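Alpha-glucosidase (Pseudoalteromonas sp. K8, PDB 5HQA) hydrolyses alpha-glucosidic linkages as a calcium-containing glycoside hydrolase of family 97 that is activated by chloride. Local coordinates at residues A[309-314]-A[354-359]; A[313-318]-A[327-332]; A[361-366]-A[387-392]. One frame throughout, in Å; residues are numbered along the deposited sequence.

Interaction 1 (A[309-314]-A[354-359]); sequences LVEGWN and IGHHET. With AC1 (4,6-dideoxy-4-{[(1S,4R,5S,6S)-4,5,6-trihydroxy-3-(hydroxymethyl)cyclohex-2-en-1-yl]amino}-alpha-D-glucopyranose), chain B.
Ile354 pairs with Leu309 in a parallel beta bridge, their CA atoms 4.4 Å apart. Both side chains lie on the same face of the sheet, where Leu309 CD1 rests against Ile354 CG2 at 3.9 Å. A water donates to Ile354 O and to Val310 O, bridging these two carbonyls.

His356 buries more surface than any other residue in this contact. With its CG anti to the backbone N (chi1 -174°), the imidazole reaches under Glu311, whose CG sits over the ring centre, 3.4 Å from the centroid. The extended Glu311 chain then lays its carboxylate almost parallel to the ring, the planes 4° apart. Glu311 OE2 is 3.3 Å from His356 NE2, but the poor angle marks this as stacking rather than a hydrogen bond. In the ring plane, His356 ND1 bonds a water that also serves Gly312 N and Asn314 OD1. The backbone is used as well: Trp313 NE1 donates to His356 O at 2.9 Å, on a lone pair in the carbonyl plane.

His357 meets Trp313 CZ2 at its ring edge, while its ND1 is bonded to Tyr366 OH. Glu358 points its OE1 at the inhibitor, accepting from AC1 O6B at 2.9 Å; Glu311 OE1 accepts from AC1 O4 at 2.6 Å. Glu311 is itself held by a hydrogen bond from Trp280 and a salt bridge to Lys386. Two neighbouring parallel strands thus present carboxylates from their C-terminal ends to the acarbose-derived cyclohexene ring, the characteristic place of the sugar-binding site in a TIM barrel.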
loop_
_atom_site.group_PDB
_atom_site.type_symbol
_atom_site.label_atom_id
_atom_site.label_comp_id
_atom_site.label_asym_id
_atom_site.label_seq_id
_atom_site.Cartn_x
_atom_site.Cartn_y
_atom_site.Cartn_z
ATOM N N LEU A 309 11.699 6.052 15.362
ATOM C CA LEU A 309 10.369 6.615 15.546
ATOM C C LEU A 309 10.062 6.729 17.033
ATOM O O LEU A 309 10.346 5.813 17.807
ATOM C CB LEU A 309 9.323 5.721 14.878
ATOM C CG LEU A 309 7.846 6.008 15.181
ATOM C CD1 LEU A 309 7.365 7.294 14.477
ATOM C CD2 LEU A 309 6.972 4.803 14.792
ATOM N N VAL A 310 9.470 7.850 17.442
ATOM C CA VAL A 310 9.040 8.022 18.828
ATOM C C VAL A 310 7.620 8.566 18.830
ATOM O O VAL A 310 7.379 9.675 18.334
ATOM C CB VAL A 310 9.966 8.957 19.622
ATOM C CG1 VAL A 310 9.477 9.054 21.042
ATOM C CG2 VAL A 310 11.398 8.459 19.599
ATOM N N GLU A 311 6.685 7.791 19.384
ATOM C CA GLU A 311 5.296 8.213 19.528
ATOM C C GLU A 311 5.019 8.617 20.970
ATOM O O GLU A 311 5.566 8.039 21.914
ATOM C CB GLU A 311 4.324 7.106 19.107
ATOM C CG GLU A 311 4.520 6.671 17.675
ATOM C CD GLU A 311 3.421 5.757 17.179
ATOM O OE1 GLU A 311 2.556 5.355 17.985
ATOM O OE2 GLU A 311 3.434 5.430 15.971
ATOM N N GLY A 312 4.158 9.616 21.131
ATOM C CA GLY A 312 3.852 10.130 22.448
ATOM C C GLY A 312 4.771 11.231 22.913
ATOM O O GLY A 312 4.840 11.495 24.119
ATOM N N TRP A 313 5.487 11.880 21.994
ATOM C CA TRP A 313 6.446 12.914 22.366
ATOM C C TRP A 313 5.777 14.258 22.627
ATOM O O TRP A 313 6.335 15.081 23.359
ATOM C CB TRP A 313 7.498 13.070 21.260
ATOM C CG TRP A 313 6.901 13.610 19.985
ATOM C CD1 TRP A 313 6.342 12.886 18.963
ATOM C CD2 TRP A 313 6.770 14.989 19.617
ATOM N NE1 TRP A 313 5.882 13.732 17.983
ATOM C CE2 TRP A 313 6.130 15.028 18.360
ATOM C CE3 TRP A 313 7.134 16.196 20.231
ATOM C CZ2 TRP A 313 5.850 16.226 17.697
ATOM C CZ3 TRP A 313 6.857 17.389 19.573
ATOM C CH2 TRP A 313 6.218 17.392 18.316
ATOM N N ASN A 314 4.605 14.492 22.050
ATOM C CA ASN A 314 3.950 15.791 22.049
ATOM C C ASN A 314 2.766 15.784 23.006
ATOM O O ASN A 314 2.146 14.743 23.228
ATOM C CB ASN A 314 3.465 16.144 20.642
ATOM C CG ASN A 314 2.572 15.062 20.042
ATOM O OD1 ASN A 314 2.855 13.864 20.147
ATOM N ND2 ASN A 314 1.490 15.484 19.406
ATOM N N ILE A 354 12.632 10.077 13.908
ATOM C CA ILE A 354 11.521 10.021 12.968
ATOM C C ILE A 354 10.315 10.638 13.666
ATOM O O ILE A 354 9.963 10.235 14.782
ATOM C CB ILE A 354 11.252 8.581 12.503
ATOM C CG1 ILE A 354 12.425 8.108 11.643
ATOM C CG2 ILE A 354 9.946 8.482 11.742
ATOM C CD1 ILE A 354 12.432 6.626 11.393
ATOM N N GLY A 355 9.716 11.656 13.035
ATOM C CA GLY A 355 8.641 12.399 13.660
ATOM C C GLY A 355 7.322 11.644 13.633
ATOM O O GLY A 355 7.159 10.633 12.945
ATOM N N HIS A 356 6.362 12.152 14.403
ATOM C CA HIS A 356 5.075 11.476 14.536
ATOM C C HIS A 356 3.992 12.511 14.774
ATOM O O HIS A 356 4.082 13.290 15.729
ATOM C CB HIS A 356 5.082 10.461 15.680
ATOM C CG HIS A 356 3.827 9.651 15.752
ATOM N ND1 HIS A 356 3.060 9.561 16.895
ATOM C CD2 HIS A 356 3.193 8.909 14.811
ATOM C CE1 HIS A 356 2.015 8.783 16.658
ATOM N NE2 HIS A 356 2.073 8.374 15.402
ATOM N N HIS A 357 2.967 12.492 13.921
ATOM C CA HIS A 357 1.829 13.409 13.975
ATOM C C HIS A 357 0.559 12.563 13.964
ATOM O O HIS A 357 0.027 12.282 12.890
ATOM C CB HIS A 357 1.832 14.377 12.789
ATOM C CG HIS A 357 2.925 15.396 12.830
ATOM N ND1 HIS A 357 3.276 16.140 11.727
ATOM C CD2 HIS A 357 3.737 15.804 13.834
ATOM C CE1 HIS A 357 4.263 16.961 12.046
ATOM N NE2 HIS A 357 4.559 16.778 13.320
ATOM N N GLU A 358 0.076 12.156 15.138
ATOM C CA GLU A 358 -1.237 11.526 15.240
ATOM C C GLU A 358 -2.302 12.602 15.419
ATOM O O GLU A 358 -2.174 13.469 16.290
ATOM C CB GLU A 358 -1.290 10.541 16.411
ATOM C CG GLU A 358 -2.686 9.955 16.659
ATOM C CD GLU A 358 -3.215 9.158 15.466
ATOM O OE1 GLU A 358 -2.561 8.172 15.054
ATOM O OE2 GLU A 358 -4.287 9.517 14.924
ATOM N N THR A 359 -3.356 12.540 14.605
ATOM C CA THR A 359 -4.420 13.531 14.665
ATOM C C THR A 359 -5.648 13.059 15.428
ATOM O O THR A 359 -6.496 13.891 15.770
ATOM C CB THR A 359 -4.866 13.923 13.255
ATOM O OG1 THR A 359 -5.502 12.797 12.639
ATOM C CG2 THR A 359 -3.667 14.362 12.410
HETATM C C1 AC1 B . -7.329 1.787 16.591
HETATM O O2 AC1 B . -8.097 1.242 14.389
HETATM C C2 AC1 B . -7.094 1.987 15.101
HETATM C C4A AC1 B . 0.175 3.953 16.040
HETATM C C3 AC1 B . -5.705 1.571 14.696
HETATM O O3 AC1 B . -5.539 1.703 13.273
HETATM C C4 AC1 B . -4.688 2.382 15.455
HETATM N N4A AC1 B . -3.298 2.249 14.916
HETATM C C5 AC1 B . -4.828 1.790 16.849
HETATM O O5 AC1 B . -6.142 2.222 17.398
HETATM C C6 AC1 B . -3.753 2.187 17.813
HETATM C C1B AC1 B . -2.577 3.554 14.695
HETATM C C2B AC1 B . -1.080 3.269 14.014
HETATM O O2B AC1 B . -1.275 2.406 12.895
HETATM C C3B AC1 B . -0.171 2.774 14.965
HETATM O O3B AC1 B . 1.083 2.340 14.380
HETATM O O4 AC1 B . 0.983 3.442 17.082
HETATM C C5B AC1 B . -1.005 4.566 16.606
HETATM C C7B AC1 B . -2.437 4.361 15.861
HETATM C C6B AC1 B . -0.797 5.822 17.468
HETATM O O6B AC1 B . -0.482 6.876 16.614
HETATM O O HOH W 1 9.017 11.452 17.013
HETATM O O HOH W 2 3.648 11.230 19.035
HETATM O O HOH W 3 -0.357 13.448 18.164
#

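Interaction 2 (A[313-318]-A[327-332]); sequences WNTGWD and VFSFTQ
Asn314 and Thr315 are joined to Ser329 and Gln332 by three hydrogen bonds, which tie together two limbs of the long beta-alpha loop between strand 307-310 and helix 339-349 of the TIM barrel. Neither limb is regular strand, yet the Thr315 backbone uses both its polar atoms: its N donates to Gln332 O at 3.0 Å, and its O accepts from Ser329 N at 3.1 Å. The third bond comes from a side chain. Asn314 ND2 donates to Ser329 O at 2.7 Å, with an N-H...O angle of 165° and the acceptor in the amide plane.

The other end of this amide is also occupied. Asn314 OD1 accepts from Trp317 NE1 at 2.9 Å; the bond lies in the indole plane but comes in 43° above the plane of the asparagine carbonyl. Asn314 CG sits between the backbone N and the carbonyl carbon, a placement that lets the amide reach both partners. Held at both ends, the buried amide has its rotation fixed.

Trp317 in turn receives Phe328 in a T-shaped (edge-to-face) pair, planes at 61°, with Phe328 CE1 over the indole face and 3.7 Å from Trp317 CE2. Gly316 faces Phe328 so closely that a CB would collide with Phe328 CD1, and its backbone angles would also jam a CB against Thr315 O.

Further out, Trp280 stacks on Trp317, which touches AC1, so Phe328 and Asn314 are second-shell residues of the inhibitor pocket. Phe328 O is taken up by the side chains of Asn365 and Gln369 on helix 363-379. The Ser329 limb is shaped from within by an ST motif: Ser329 OG accepts from Gln332 N at 3.0 Å and, in an ST turn, from Thr331 N at 3.3 Å.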
loop_
_atom_site.group_PDB
_atom_site.type_symbol
_atom_site.label_atom_id
_atom_site.label_comp_id
_atom_site.label_asym_id
_atom_site.label_seq_id
_atom_site.Cartn_x
_atom_site.Cartn_y
_atom_site.Cartn_z
ATOM N N TRP A 313 5.487 11.880 21.994
ATOM C CA TRP A 313 6.446 12.914 22.366
ATOM C C TRP A 313 5.777 14.258 22.627
ATOM O O TRP A 313 6.335 15.081 23.359
ATOM C CB TRP A 313 7.498 13.070 21.260
ATOM C CG TRP A 313 6.901 13.610 19.985
ATOM C CD1 TRP A 313 6.342 12.886 18.963
ATOM C CD2 TRP A 313 6.770 14.989 19.617
ATOM N NE1 TRP A 313 5.882 13.732 17.983
ATOM C CE2 TRP A 313 6.130 15.028 18.360
ATOM C CE3 TRP A 313 7.134 16.196 20.231
ATOM C CZ2 TRP A 313 5.850 16.226 17.697
ATOM C CZ3 TRP A 313 6.857 17.389 19.573
ATOM C CH2 TRP A 313 6.218 17.392 18.316
ATOM N N ASN A 314 4.605 14.492 22.050
ATOM C CA ASN A 314 3.950 15.791 22.049
ATOM C C ASN A 314 2.766 15.784 23.006
ATOM O O ASN A 314 2.146 14.743 23.228
ATOM C CB ASN A 314 3.465 16.144 20.642
ATOM C CG ASN A 314 2.572 15.062 20.042
ATOM O OD1 ASN A 314 2.855 13.864 20.147
ATOM N ND2 ASN A 314 1.490 15.484 19.406
ATOM N N THR A 315 2.439 16.950 23.563
ATOM C CA THR A 315 1.339 17.003 24.518
ATOM C C THR A 315 0.002 16.704 23.837
ATOM O O THR A 315 -0.224 17.029 22.663
ATOM C CB THR A 315 1.290 18.360 25.221
ATOM O OG1 THR A 315 0.995 19.391 24.274
ATOM C CG2 THR A 315 2.622 18.655 25.891
ATOM N N GLY A 316 -0.878 16.042 24.588
ATOM C CA GLY A 316 -2.201 15.720 24.094
ATOM C C GLY A 316 -2.575 14.257 24.219
ATOM O O GLY A 316 -3.728 13.889 23.969
ATOM N N TRP A 317 -1.623 13.404 24.599
ATOM C CA TRP A 317 -1.899 11.977 24.701
ATOM C C TRP A 317 -2.493 11.572 26.042
ATOM O O TRP A 317 -2.985 10.445 26.160
ATOM C CB TRP A 317 -0.626 11.153 24.465
ATOM C CG TRP A 317 -0.083 11.236 23.060
ATOM C CD1 TRP A 317 0.764 12.186 22.569
ATOM C CD2 TRP A 317 -0.345 10.334 21.977
ATOM N NE1 TRP A 317 1.046 11.935 21.248
ATOM C CE2 TRP A 317 0.383 10.801 20.860
ATOM C CE3 TRP A 317 -1.117 9.173 21.842
ATOM C CZ2 TRP A 317 0.358 10.152 19.620
ATOM C CZ3 TRP A 317 -1.142 8.523 20.600
ATOM C CH2 TRP A 317 -0.411 9.021 19.508
ATOM N N ASP A 318 -2.452 12.436 27.053
ATOM C CA ASP A 318 -2.905 12.019 28.374
ATOM C C ASP A 318 -4.394 11.706 28.369
ATOM O O ASP A 318 -5.194 12.408 27.743
ATOM C CB ASP A 318 -2.613 13.098 29.408
ATOM C CG ASP A 318 -1.147 13.198 29.738
ATOM O OD1 ASP A 318 -0.316 12.748 28.927
ATOM O OD2 ASP A 318 -0.824 13.738 30.809
ATOM N N VAL A 327 -7.025 18.430 20.974
ATOM C CA VAL A 327 -6.071 19.044 21.897
ATOM C C VAL A 327 -4.619 18.698 21.610
ATOM O O VAL A 327 -3.735 19.245 22.286
ATOM C CB VAL A 327 -6.401 18.701 23.364
ATOM C CG1 VAL A 327 -7.766 19.257 23.726
ATOM C CG2 VAL A 327 -6.339 17.197 23.594
ATOM N N PHE A 328 -4.337 17.810 20.656
ATOM C CA PHE A 328 -2.951 17.529 20.290
ATOM C C PHE A 328 -2.232 18.812 19.895
ATOM O O PHE A 328 -2.749 19.611 19.107
ATOM C CB PHE A 328 -2.897 16.542 19.122
ATOM C CG PHE A 328 -3.068 15.111 19.519
ATOM C CD1 PHE A 328 -2.272 14.551 20.508
ATOM C CD2 PHE A 328 -4.018 14.320 18.893
ATOM C CE1 PHE A 328 -2.420 13.216 20.870
ATOM C CE2 PHE A 328 -4.179 12.988 19.246
ATOM C CZ PHE A 328 -3.380 12.433 20.239
ATOM N N SER A 329 -1.041 19.012 20.451
ATOM C CA SER A 329 -0.100 20.000 19.944
ATOM C C SER A 329 0.914 19.295 19.056
ATOM O O SER A 329 1.396 18.207 19.390
ATOM C CB SER A 329 0.626 20.720 21.083
ATOM O OG SER A 329 1.673 21.541 20.584
ATOM N N PHE A 330 1.236 19.906 17.922
ATOM C CA PHE A 330 2.243 19.341 17.037
ATOM C C PHE A 330 3.543 20.124 17.078
ATOM O O PHE A 330 4.422 19.903 16.240
ATOM C CB PHE A 330 1.679 19.231 15.622
ATOM C CG PHE A 330 0.453 18.355 15.560
ATOM C CD1 PHE A 330 0.577 16.972 15.571
ATOM C CD2 PHE A 330 -0.819 18.911 15.554
ATOM C CE1 PHE A 330 -0.540 16.158 15.546
ATOM C CE2 PHE A 330 -1.950 18.098 15.522
ATOM C CZ PHE A 330 -1.809 16.719 15.520
ATOM N N THR A 331 3.699 21.005 18.063
ATOM C CA THR A 331 4.955 21.705 18.290
ATOM C C THR A 331 5.474 21.594 19.712
ATOM O O THR A 331 6.669 21.830 19.922
ATOM C CB THR A 331 4.818 23.200 17.958
ATOM O OG1 THR A 331 3.691 23.737 18.665
ATOM C CG2 THR A 331 4.629 23.415 16.467
ATOM N N GLN A 332 4.631 21.262 20.694
ATOM C CA GLN A 332 5.027 21.335 22.093
ATOM C C GLN A 332 5.291 19.942 22.641
ATOM O O GLN A 332 4.335 19.186 22.870
ATOM C CB GLN A 332 3.944 22.026 22.916
ATOM C CG GLN A 332 4.259 22.077 24.403
ATOM C CD GLN A 332 5.528 22.867 24.693
ATOM O OE1 GLN A 332 5.660 24.026 24.284
ATOM N NE2 GLN A 332 6.478 22.236 25.389
HETATM O O HOH W 4 -1.725 19.619 24.008
#

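Interaction 3 (A[361-366]-A[387-392]); sequences GNVSNY and TGYVAD. With AC1 (4,6-dideoxy-4-{[(1S,4R,5S,6S)-4,5,6-trihydroxy-3-(hydroxymethyl)cyclohex-2-en-1-yl]amino}-alpha-D-glucopyranose), chain B.
Tyr389 meets Val363 and Tyr366 with successive atoms of its side chain. From CB, the chain sets CG anti to the carbonyl carbon (chi1 -60°), which brings the far end of the ring close to Val363 and Tyr366. Along one edge, CD2 lies 3.7 Å from Val363 CG1, and CE2 touches the same methyl, which sits near the ring plane. At the end, Tyr389 OH reaches the edge of the other tyrosine, 3.8 Å from Tyr366 CE2; the two side chains cross at about a right angle. Tyr366 OH, which has Asn422 ND2 as a partner besides His357, packs against Thr387 CG2 at 3.7 Å.

No hydrogen bond crosses between the segments. Gly361 CA lies 4.0 Å from Ala391 CB, and a CB on the glycine would clash with that methyl. The helix start is fixed by Asn362 at the N-cap, its OD1 accepting from Asn365 N at 2.9 Å.

Val390 turns away from segment 361-366 and serves the pocket. Its CG2 lies 3.5 Å from AC1 C7B on the cyclohexene ring, and its CG1 is 4.0 Å from AC1 C2 on the dideoxyglucose unit. With CG1 and CG2 gone, as in an alanine here, the two rings of AC1 would probably lose their shared apolar neighbour, and a gap would open beside Glu437. Tyr389 N donates to Glu437, a calcium ligand, and Val390 N to Glu358. The contact closes the beta-alpha-beta crossover of strand 352-358, helix 363-379 and strand 384-388, with the acarbose pocket at the strand's C-terminal end, as expected of a TIM barrel.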
loop_
_atom_site.group_PDB
_atom_site.type_symbol
_atom_site.label_atom_id
_atom_site.label_comp_id
_atom_site.label_asym_id
_atom_site.label_seq_id
_atom_site.Cartn_x
_atom_site.Cartn_y
_atom_site.Cartn_z
ATOM N N GLY A 361 -8.027 11.856 14.075
ATOM C CA GLY A 361 -9.109 12.183 13.184
ATOM C C GLY A 361 -9.419 13.657 13.024
ATOM O O GLY A 361 -10.184 14.008 12.117
ATOM N N ASN A 362 -8.866 14.538 13.860
ATOM C CA ASN A 362 -9.193 15.958 13.739
ATOM C C ASN A 362 -8.177 16.598 12.806
ATOM O O ASN A 362 -7.093 17.011 13.230
ATOM C CB ASN A 362 -9.219 16.650 15.095
ATOM C CG ASN A 362 -9.638 18.112 14.987
ATOM O OD1 ASN A 362 -9.462 18.755 13.942
ATOM N ND2 ASN A 362 -10.197 18.647 16.070
ATOM N N VAL A 363 -8.546 16.720 11.529
ATOM C CA VAL A 363 -7.582 17.201 10.549
ATOM C C VAL A 363 -7.482 18.719 10.538
ATOM O O VAL A 363 -6.487 19.257 10.037
ATOM C CB VAL A 363 -7.912 16.657 9.146
ATOM C CG1 VAL A 363 -7.789 15.127 9.152
ATOM C CG2 VAL A 363 -9.315 17.083 8.710
ATOM N N SER A 364 -8.468 19.428 11.087
ATOM C CA SER A 364 -8.371 20.883 11.122
ATOM C C SER A 364 -7.397 21.343 12.193
ATOM O O SER A 364 -6.644 22.297 11.979
ATOM C CB SER A 364 -9.750 21.498 11.352
ATOM O OG SER A 364 -10.598 21.232 10.246
ATOM N N ASN A 365 -7.400 20.674 13.351
ATOM C CA ASN A 365 -6.415 20.970 14.384
ATOM C C ASN A 365 -5.001 20.696 13.890
ATOM O O ASN A 365 -4.061 21.414 14.248
ATOM C CB ASN A 365 -6.710 20.150 15.641
ATOM C CG ASN A 365 -5.686 20.380 16.737
ATOM O OD1 ASN A 365 -5.496 21.504 17.194
ATOM N ND2 ASN A 365 -5.023 19.311 17.171
ATOM N N TYR A 366 -4.828 19.655 13.075
ATOM C CA TYR A 366 -3.516 19.390 12.487
ATOM C C TYR A 366 -3.173 20.438 11.438
ATOM O O TYR A 366 -2.068 20.992 11.434
ATOM C CB TYR A 366 -3.506 17.991 11.871
ATOM C CG TYR A 366 -2.177 17.519 11.309
ATOM C CD1 TYR A 366 -0.963 17.939 11.848
ATOM C CD2 TYR A 366 -2.145 16.629 10.239
ATOM C CE1 TYR A 366 0.254 17.482 11.329
ATOM C CE2 TYR A 366 -0.945 16.165 9.721
ATOM C CZ TYR A 366 0.245 16.591 10.268
ATOM O OH TYR A 366 1.420 16.126 9.729
ATOM N N THR A 387 2.441 9.915 10.008
ATOM C CA THR A 387 1.185 10.586 10.325
ATOM C C THR A 387 0.113 9.555 10.657
ATOM O O THR A 387 0.239 8.367 10.348
ATOM C CB THR A 387 0.717 11.468 9.165
ATOM O OG1 THR A 387 0.530 10.656 7.995
ATOM C CG2 THR A 387 1.749 12.575 8.876
ATOM N N GLY A 388 -0.946 10.017 11.304
ATOM C CA GLY A 388 -1.988 9.115 11.757
ATOM C C GLY A 388 -3.325 9.812 11.784
ATOM O O GLY A 388 -3.414 11.008 12.070
ATOM N N TYR A 389 -4.379 9.054 11.480
ATOM C CA TYR A 389 -5.727 9.606 11.376
ATOM C C TYR A 389 -6.722 8.663 12.059
ATOM O O TYR A 389 -7.703 8.215 11.472
ATOM C CB TYR A 389 -6.089 9.850 9.907
ATOM C CG TYR A 389 -5.142 10.832 9.231
ATOM C CD1 TYR A 389 -3.906 10.415 8.745
ATOM C CD2 TYR A 389 -5.478 12.175 9.099
ATOM C CE1 TYR A 389 -3.023 11.311 8.156
ATOM C CE2 TYR A 389 -4.601 13.086 8.501
ATOM C CZ TYR A 389 -3.377 12.641 8.030
ATOM O OH TYR A 389 -2.499 13.525 7.427
ATOM N N VAL A 390 -6.480 8.352 13.333
ATOM C CA VAL A 390 -7.282 7.330 14.008
ATOM C C VAL A 390 -8.675 7.889 14.305
ATOM O O VAL A 390 -8.839 8.795 15.124
ATOM C CB VAL A 390 -6.602 6.825 15.286
ATOM C CG1 VAL A 390 -7.539 5.872 16.035
ATOM C CG2 VAL A 390 -5.318 6.105 14.927
ATOM N N ALA A 391 -9.681 7.337 13.634
ATOM C CA ALA A 391 -11.094 7.606 13.864
ATOM C C ALA A 391 -11.872 6.552 13.089
ATOM O O ALA A 391 -11.374 6.013 12.094
ATOM C CB ALA A 391 -11.499 9.018 13.406
ATOM N N ASP A 392 -13.085 6.260 13.550
ATOM C CA ASP A 392 -13.904 5.279 12.850
ATOM C C ASP A 392 -14.223 5.754 11.436
ATOM O O ASP A 392 -14.146 6.947 11.119
ATOM C CB ASP A 392 -15.207 5.028 13.602
ATOM C CG ASP A 392 -15.014 4.195 14.860
ATOM O OD1 ASP A 392 -13.849 3.846 15.201
ATOM O OD2 ASP A 392 -16.042 3.901 15.513
HETATM C C1 AC1 B . -7.329 1.787 16.591
HETATM O O2 AC1 B . -8.097 1.242 14.389
HETATM C C2 AC1 B . -7.094 1.987 15.101
HETATM C C4A AC1 B . 0.175 3.953 16.040
HETATM C C3 AC1 B . -5.705 1.571 14.696
HETATM O O3 AC1 B . -5.539 1.703 13.273
HETATM C C4 AC1 B . -4.688 2.382 15.455
HETATM N N4A AC1 B . -3.298 2.249 14.916
HETATM C C5 AC1 B . -4.828 1.790 16.849
HETATM O O5 AC1 B . -6.142 2.222 17.398
HETATM C C6 AC1 B . -3.753 2.187 17.813
HETATM C C1B AC1 B . -2.577 3.554 14.695
HETATM C C2B AC1 B . -1.080 3.269 14.014
HETATM O O2B AC1 B . -1.275 2.406 12.895
HETATM C C3B AC1 B . -0.171 2.774 14.965
HETATM O O3B AC1 B . 1.083 2.340 14.380
HETATM O O4 AC1 B . 0.983 3.442 17.082
HETATM C C5B AC1 B . -1.005 4.566 16.606
HETATM C C7B AC1 B . -2.437 4.361 15.861
HETATM C C6B AC1 B . -0.797 5.822 17.468
HETATM O O6B AC1 B . -0.482 6.876 16.614
#

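In the fold
Interactions 1 and 3 are buried and share the parallel sheet, where strands 352-358 and 384-388 are neighbours; both touch AC1. Interaction 2 lies nearer the surface, with exposed residues at its margin. The chemistry follows: interaction 1 sets carboxylates and an imidazole against the ligand, interaction 2 relies on hydrogen bonds between loop limbs, and interaction 3 is apolar and aromatic across the segments. They also touch one another. Interactions 1 and 2 share Trp313 and Asn314, and Trp317 CH2 packs on Glu358 CB at 3.6 Å. A probable hydrogen bond joins Thr359 OG1 of interaction 1 to Gly388 O of interaction 3 at 2.8 Å, and Phe330 CE2 of interaction 2 packs on Tyr366 CA at 3.7 Å.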